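PDB 5JXF: Asp/Glu-specific dipeptidyl-peptidase from Flavobacterium psychrophilum, which removes dipeptides from the N-terminus of oligopeptides, with strict specificity for aspartate or glutamate at the P1 position. Local coordinates for residues E204-V209 / V243-N248; P79-G84 / E134-T139. One frame throughout, in Å; residues are numbered along the deposited sequence.

Interaction 1 (E204-V209 / V243-N248); sequences EVFKDV and VYANKN
Phe206 meets the strand 243-245 with the side of its ring and its CB, and three consecutive residues receive it. The CG1 branch of Val243 approaches the ring root obliquely, 3.6 Å from Phe206 CG, the two side chains crossing at about a right angle. Further out, Ala245 CB sits in the plane of the ring at its edge, 3.8 Å from Phe206 CE2, and Tyr244 O lies near the same plane, 3.6 Å from Phe206 CD2. Val243 reaches the ring because its CG1 is anti to the backbone N (chi1 -180°).

Past Lys207 the backbones come together. Tyr244 N donates to Asp208 O at 3.0 Å, in a bond bent at the hydrogen. The Asp208 side chain crosses that of Tyr244 at a slant, the carboxylate plane turned 21° from the ring, with OD2 3.6 Å from Tyr244 CB. OD2 is also held by Asn258 and by a salt bridge to Arg210, which in turn makes a cation-pi contact with Tyr244; the Tyr244 hydroxyl bonds to Glu130. Where the strands diverge, a water spans the gap, accepting from Lys207 N and donating to Tyr244 O at 2.7 Å.

Strand 204-206 lies at 104° to 243-245, and the long strand 197-214 is interrupted here before Val209 pairs antiparallel with Val243. Strand 138-146 flanks 197-214, while strands 95-98 and 259-260 pair with 239-245.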
loop_
_atom_site.group_PDB
_atom_site.type_symbol
_atom_site.label_atom_id
_atom_site.label_comp_id
_atom_site.label_asym_id
_atom_site.label_seq_id
_atom_site.Cartn_x
_atom_site.Cartn_y
_atom_site.Cartn_z
ATOM N N GLU A 204 -27.834 -24.201 -25.961
ATOM C CA GLU A 204 -28.725 -23.260 -26.624
ATOM C C GLU A 204 -28.046 -21.891 -26.667
ATOM O O GLU A 204 -27.756 -21.298 -25.629
ATOM C CB GLU A 204 -30.075 -23.164 -25.904
ATOM C CG GLU A 204 -30.802 -24.491 -25.754
ATOM C CD GLU A 204 -32.240 -24.315 -25.259
ATOM O OE1 GLU A 204 -32.559 -23.225 -24.706
ATOM O OE2 GLU A 204 -33.046 -25.268 -25.426
ATOM N N VAL A 205 -27.811 -21.392 -27.875
ATOM C CA VAL A 205 -27.137 -20.115 -28.046
ATOM C C VAL A 205 -28.105 -19.003 -28.361
ATOM O O VAL A 205 -28.631 -18.925 -29.470
ATOM C CB VAL A 205 -26.099 -20.197 -29.163
ATOM C CG1 VAL A 205 -25.262 -18.906 -29.207
ATOM C CG2 VAL A 205 -25.217 -21.410 -28.947
ATOM N N PHE A 206 -28.369 -18.136 -27.395
ATOM C CA PHE A 206 -29.238 -17.005 -27.689
ATOM C C PHE A 206 -28.412 -15.867 -28.311
ATOM O O PHE A 206 -27.247 -15.681 -27.961
ATOM C CB PHE A 206 -29.982 -16.563 -26.415
ATOM C CG PHE A 206 -30.994 -17.585 -25.938
ATOM C CD1 PHE A 206 -30.572 -18.724 -25.254
ATOM C CD2 PHE A 206 -32.353 -17.435 -26.225
ATOM C CE1 PHE A 206 -31.479 -19.663 -24.837
ATOM C CE2 PHE A 206 -33.266 -18.390 -25.826
ATOM C CZ PHE A 206 -32.832 -19.514 -25.133
ATOM N N LYS A 207 -29.007 -15.128 -29.245
ATOM C CA LYS A 207 -28.247 -14.197 -30.076
ATOM C C LYS A 207 -28.840 -12.797 -30.072
ATOM O O LYS A 207 -28.370 -11.904 -30.779
ATOM C CB LYS A 207 -28.150 -14.736 -31.516
ATOM C CG LYS A 207 -27.231 -15.960 -31.637
ATOM C CD LYS A 207 -27.279 -16.603 -33.037
ATOM C CE LYS A 207 -27.191 -18.142 -32.979
ATOM N NZ LYS A 207 -28.467 -18.815 -32.532
ATOM N N ASP A 208 -29.880 -12.612 -29.274
ATOM C CA ASP A 208 -30.494 -11.305 -29.120
ATOM C C ASP A 208 -30.460 -10.930 -27.636
ATOM O O ASP A 208 -31.450 -11.109 -26.925
ATOM C CB ASP A 208 -31.934 -11.311 -29.674
ATOM C CG ASP A 208 -32.626 -9.962 -29.536
ATOM O OD1 ASP A 208 -31.985 -8.986 -29.080
ATOM O OD2 ASP A 208 -33.815 -9.873 -29.904
ATOM N N VAL A 209 -29.309 -10.417 -27.193
ATOM C CA VAL A 209 -29.075 -10.005 -25.802
ATOM C C VAL A 209 -28.872 -8.487 -25.704
ATOM O O VAL A 209 -27.909 -7.939 -26.240
ATOM C CB VAL A 209 -27.860 -10.743 -25.220
ATOM C CG1 VAL A 209 -27.542 -10.272 -23.783
ATOM C CG2 VAL A 209 -28.098 -12.260 -25.285
ATOM N N VAL A 243 -32.002 -11.468 -21.872
ATOM C CA VAL A 243 -31.959 -12.433 -22.959
ATOM C C VAL A 243 -33.330 -12.410 -23.656
ATOM O O VAL A 243 -34.364 -12.401 -23.001
ATOM C CB VAL A 243 -31.631 -13.850 -22.458
ATOM C CG1 VAL A 243 -31.585 -14.860 -23.640
ATOM C CG2 VAL A 243 -30.328 -13.867 -21.686
ATOM N N TYR A 244 -33.334 -12.361 -24.979
ATOM C CA TYR A 244 -34.587 -12.347 -25.737
ATOM C C TYR A 244 -34.701 -13.608 -26.579
ATOM O O TYR A 244 -33.677 -14.175 -26.989
ATOM C CB TYR A 244 -34.663 -11.109 -26.628
ATOM C CG TYR A 244 -35.131 -9.872 -25.903
ATOM C CD1 TYR A 244 -34.274 -9.165 -25.050
ATOM C CD2 TYR A 244 -36.424 -9.405 -26.077
ATOM C CE1 TYR A 244 -34.716 -8.034 -24.393
ATOM C CE2 TYR A 244 -36.874 -8.288 -25.423
ATOM C CZ TYR A 244 -36.022 -7.601 -24.583
ATOM O OH TYR A 244 -36.501 -6.490 -23.945
ATOM N N ALA A 245 -35.933 -14.041 -26.849
ATOM C CA ALA A 245 -36.165 -15.275 -27.606
ATOM C C ALA A 245 -37.349 -15.125 -28.564
ATOM O O ALA A 245 -38.091 -14.157 -28.452
ATOM C CB ALA A 245 -36.395 -16.429 -26.652
ATOM N N ASN A 246 -37.527 -16.053 -29.518
ATOM C CA ASN A 246 -38.705 -15.954 -30.397
ATOM C C ASN A 246 -39.958 -16.482 -29.707
ATOM O O ASN A 246 -39.927 -16.803 -28.522
ATOM C CB ASN A 246 -38.503 -16.677 -31.748
ATOM C CG ASN A 246 -38.161 -18.153 -31.606
ATOM O OD1 ASN A 246 -38.436 -18.781 -30.585
ATOM N ND2 ASN A 246 -37.598 -18.728 -32.668
ATOM N N LYS A 247 -41.066 -16.592 -30.443
ATOM C CA LYS A 247 -42.335 -16.925 -29.799
ATOM C C LYS A 247 -42.381 -18.358 -29.260
ATOM O O LYS A 247 -43.299 -18.724 -28.536
ATOM C CB LYS A 247 -43.504 -16.645 -30.752
ATOM C CG LYS A 247 -43.887 -15.151 -30.753
ATOM C CD LYS A 247 -45.240 -14.871 -31.394
ATOM N N ASN A 248 -41.362 -19.146 -29.576
ATOM C CA ASN A 248 -41.237 -20.492 -29.034
ATOM C C ASN A 248 -40.228 -20.587 -27.902
ATOM O O ASN A 248 -39.737 -21.671 -27.585
ATOM C CB ASN A 248 -40.866 -21.456 -30.151
ATOM C CG ASN A 248 -41.951 -21.530 -31.212
ATOM O OD1 ASN A 248 -43.138 -21.463 -30.904
ATOM N ND2 ASN A 248 -41.545 -21.622 -32.461
HETATM O O HOH W 1 -32.019 -14.922 -28.963
#

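Interaction 2 (P79-G84 / E134-T139); sequences PHFNGG and ENLVVT
Pro79 lies side by side with Val138, both side chains pointing the same way, and the fit is tight: Pro79 CB is 3.5 Å from Val138 CG1. The two branches of Val138 divide the work. CG1, anti to the backbone N (chi1 159°), meets the proline ring at CB and CG, whereas CG2 fits obliquely against the Phe81 ring, 3.8 Å from CD1. Val138 is thus a forked bump set between a proline and a phenylalanine.

On the same side of the phenyl ring, toward CE2 and CZ, Leu136 CD1 stands 4.3 Å from the ring centroid as an off-centre CH-pi contact. The same methyl fills the angle between Phe81 and Asn82, at 3.6 Å from Asn82 CG, so one leucine branch is shared by an aromatic ring and an amide.

These side chains are set in register by an antiparallel pairing at one end of strand 138-146. His80 and Thr139 form a hydrogen-bonded pair, His80 N to Thr139 O and Thr139 N to His80 O; Phe81 and Val138 form the next, non-hydrogen-bonded pair. This belongs to the chymotrypsin-like beta region of the S46 peptidase that, by similarity, holds the Ser-His-Asp charge relay.

Past the Phe81-Val138 pair, Asn82 N donates to Val137 O at 2.7 Å, and Asn82 OD1 receives a weak bond from Val137 N. On the opposite face of the sheet from Phe81, His80 CB packs 3.9 Å from Thr139 CB, while its imidazole stacks on Tyr285 and bonds through ND1 to Cys85 O.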
loop_
_atom_site.group_PDB
_atom_site.type_symbol
_atom_site.label_atom_id
_atom_site.label_comp_id
_atom_site.label_asym_id
_atom_site.label_seq_id
_atom_site.Cartn_x
_atom_site.Cartn_y
_atom_site.Cartn_z
ATOM N N PRO A 79 -25.666 -18.983 -17.639
ATOM C CA PRO A 79 -25.159 -19.114 -19.007
ATOM C C PRO A 79 -23.776 -18.473 -19.228
ATOM O O PRO A 79 -23.327 -17.574 -18.482
ATOM C CB PRO A 79 -26.223 -18.394 -19.836
ATOM C CG PRO A 79 -26.762 -17.324 -18.888
ATOM C CD PRO A 79 -26.694 -17.929 -17.507
ATOM N N HIS A 80 -23.117 -18.971 -20.265
ATOM C CA HIS A 80 -21.880 -18.426 -20.802
ATOM C C HIS A 80 -22.186 -17.076 -21.429
ATOM O O HIS A 80 -23.073 -16.984 -22.275
ATOM C CB HIS A 80 -21.310 -19.381 -21.858
ATOM C CG HIS A 80 -19.830 -19.450 -21.925
ATOM N ND1 HIS A 80 -18.998 -18.437 -21.459
ATOM C CD2 HIS A 80 -19.000 -20.389 -22.427
ATOM C CE1 HIS A 80 -17.748 -18.773 -21.651
ATOM N NE2 HIS A 80 -17.715 -19.956 -22.251
ATOM N N PHE A 81 -21.441 -16.042 -21.052
ATOM C CA PHE A 81 -21.688 -14.696 -21.570
ATOM C C PHE A 81 -20.663 -14.324 -22.640
ATOM O O PHE A 81 -19.504 -14.047 -22.347
ATOM C CB PHE A 81 -21.667 -13.661 -20.425
ATOM C CG PHE A 81 -22.127 -12.290 -20.835
ATOM C CD1 PHE A 81 -23.461 -11.949 -20.755
ATOM C CD2 PHE A 81 -21.220 -11.346 -21.295
ATOM C CE1 PHE A 81 -23.901 -10.679 -21.125
ATOM C CE2 PHE A 81 -21.647 -10.074 -21.662
ATOM C CZ PHE A 81 -22.993 -9.747 -21.587
ATOM N N ASN A 82 -21.111 -14.341 -23.887
ATOM C CA ASN A 82 -20.262 -14.117 -25.052
ATOM C C ASN A 82 -19.016 -14.979 -25.128
ATOM O O ASN A 82 -18.031 -14.561 -25.716
ATOM C CB ASN A 82 -19.848 -12.654 -25.127
ATOM C CG ASN A 82 -19.709 -12.173 -26.556
ATOM O OD1 ASN A 82 -20.301 -12.752 -27.480
ATOM N ND2 ASN A 82 -18.937 -11.110 -26.754
ATOM N N GLY A 83 -19.050 -16.170 -24.534
ATOM C CA GLY A 83 -17.908 -17.079 -24.590
ATOM C C GLY A 83 -16.630 -16.717 -23.820
ATOM O O GLY A 83 -15.635 -17.438 -23.890
ATOM N N GLY A 84 -16.641 -15.625 -23.064
ATOM C CA GLY A 84 -15.457 -15.242 -22.304
ATOM C C GLY A 84 -15.736 -14.948 -20.834
ATOM O O GLY A 84 -14.818 -14.881 -20.024
ATOM N N GLU A 134 -25.159 -6.250 -31.460
ATOM C CA GLU A 134 -24.707 -7.148 -32.512
ATOM C C GLU A 134 -23.516 -7.946 -32.006
ATOM O O GLU A 134 -22.658 -7.413 -31.289
ATOM C CB GLU A 134 -24.338 -6.392 -33.789
ATOM C CG GLU A 134 -25.465 -5.557 -34.356
ATOM C CD GLU A 134 -25.352 -5.371 -35.860
ATOM O OE1 GLU A 134 -24.828 -6.280 -36.542
ATOM O OE2 GLU A 134 -25.783 -4.310 -36.360
ATOM N N ASN A 135 -23.508 -9.230 -32.352
ATOM C CA ASN A 135 -22.402 -10.127 -32.050
ATOM C C ASN A 135 -22.238 -10.390 -30.565
ATOM O O ASN A 135 -21.125 -10.580 -30.080
ATOM C CB ASN A 135 -21.098 -9.566 -32.619
ATOM C CG ASN A 135 -21.234 -9.157 -34.062
ATOM O OD1 ASN A 135 -21.939 -9.805 -34.838
ATOM N ND2 ASN A 135 -20.579 -8.061 -34.429
ATOM N N LEU A 136 -23.345 -10.384 -29.838
ATOM C CA LEU A 136 -23.317 -10.742 -28.428
ATOM C C LEU A 136 -24.224 -11.933 -28.230
ATOM O O LEU A 136 -25.422 -11.843 -28.462
ATOM C CB LEU A 136 -23.761 -9.572 -27.537
ATOM C CG LEU A 136 -23.893 -9.832 -26.032
ATOM C CD1 LEU A 136 -22.588 -10.310 -25.426
ATOM C CD2 LEU A 136 -24.360 -8.566 -25.302
ATOM N N VAL A 137 -23.646 -13.044 -27.802
ATOM C CA VAL A 137 -24.428 -14.232 -27.525
ATOM C C VAL A 137 -24.303 -14.671 -26.069
ATOM O O VAL A 137 -23.345 -14.334 -25.368
ATOM C CB VAL A 137 -24.018 -15.391 -28.443
ATOM C CG1 VAL A 137 -24.045 -14.942 -29.926
ATOM C CG2 VAL A 137 -22.657 -15.925 -28.053
ATOM N N VAL A 138 -25.303 -15.420 -25.633
ATOM C CA VAL A 138 -25.378 -15.959 -24.284
ATOM C C VAL A 138 -25.775 -17.420 -24.437
ATOM O O VAL A 138 -26.791 -17.723 -25.065
ATOM C CB VAL A 138 -26.407 -15.190 -23.427
ATOM C CG1 VAL A 138 -26.856 -16.010 -22.253
ATOM C CG2 VAL A 138 -25.832 -13.839 -22.969
ATOM N N THR A 139 -24.985 -18.319 -23.868
ATOM C CA THR A 139 -25.147 -19.744 -24.098
ATOM C C THR A 139 -25.549 -20.534 -22.861
ATOM O O THR A 139 -24.826 -20.543 -21.865
ATOM C CB THR A 139 -23.835 -20.344 -24.632
ATOM O OG1 THR A 139 -23.471 -19.697 -25.859
ATOM C CG2 THR A 139 -23.978 -21.851 -24.832
HETATM O O HOH W 2 -21.438 -17.769 -25.174
#

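Overall arrangement
Interactions 1 and 2 have centres 11 Å apart and share one antiparallel sheet, in which strands 138-146 and 197-214 are neighbours. They meet directly through, among others, a probable hydrogen bond, Phe206 N to Val138 O at 2.8 Å, flanked by packing of Val209 CG2 on Val138 CG2 at 3.6 Å. Val138, of interaction 2, thus packs on Val209 and Val243 of interaction 1. Interaction 2 is the one close to catalysis: the Phe81 side chain is about 8 Å from that of Ser662 and about 9 Å from that of His101, charge-relay residues assigned by similarity, and the His80 side chain is about 10 Å from the bound aspartic acid. Interaction 1 lies away from the annotated sites.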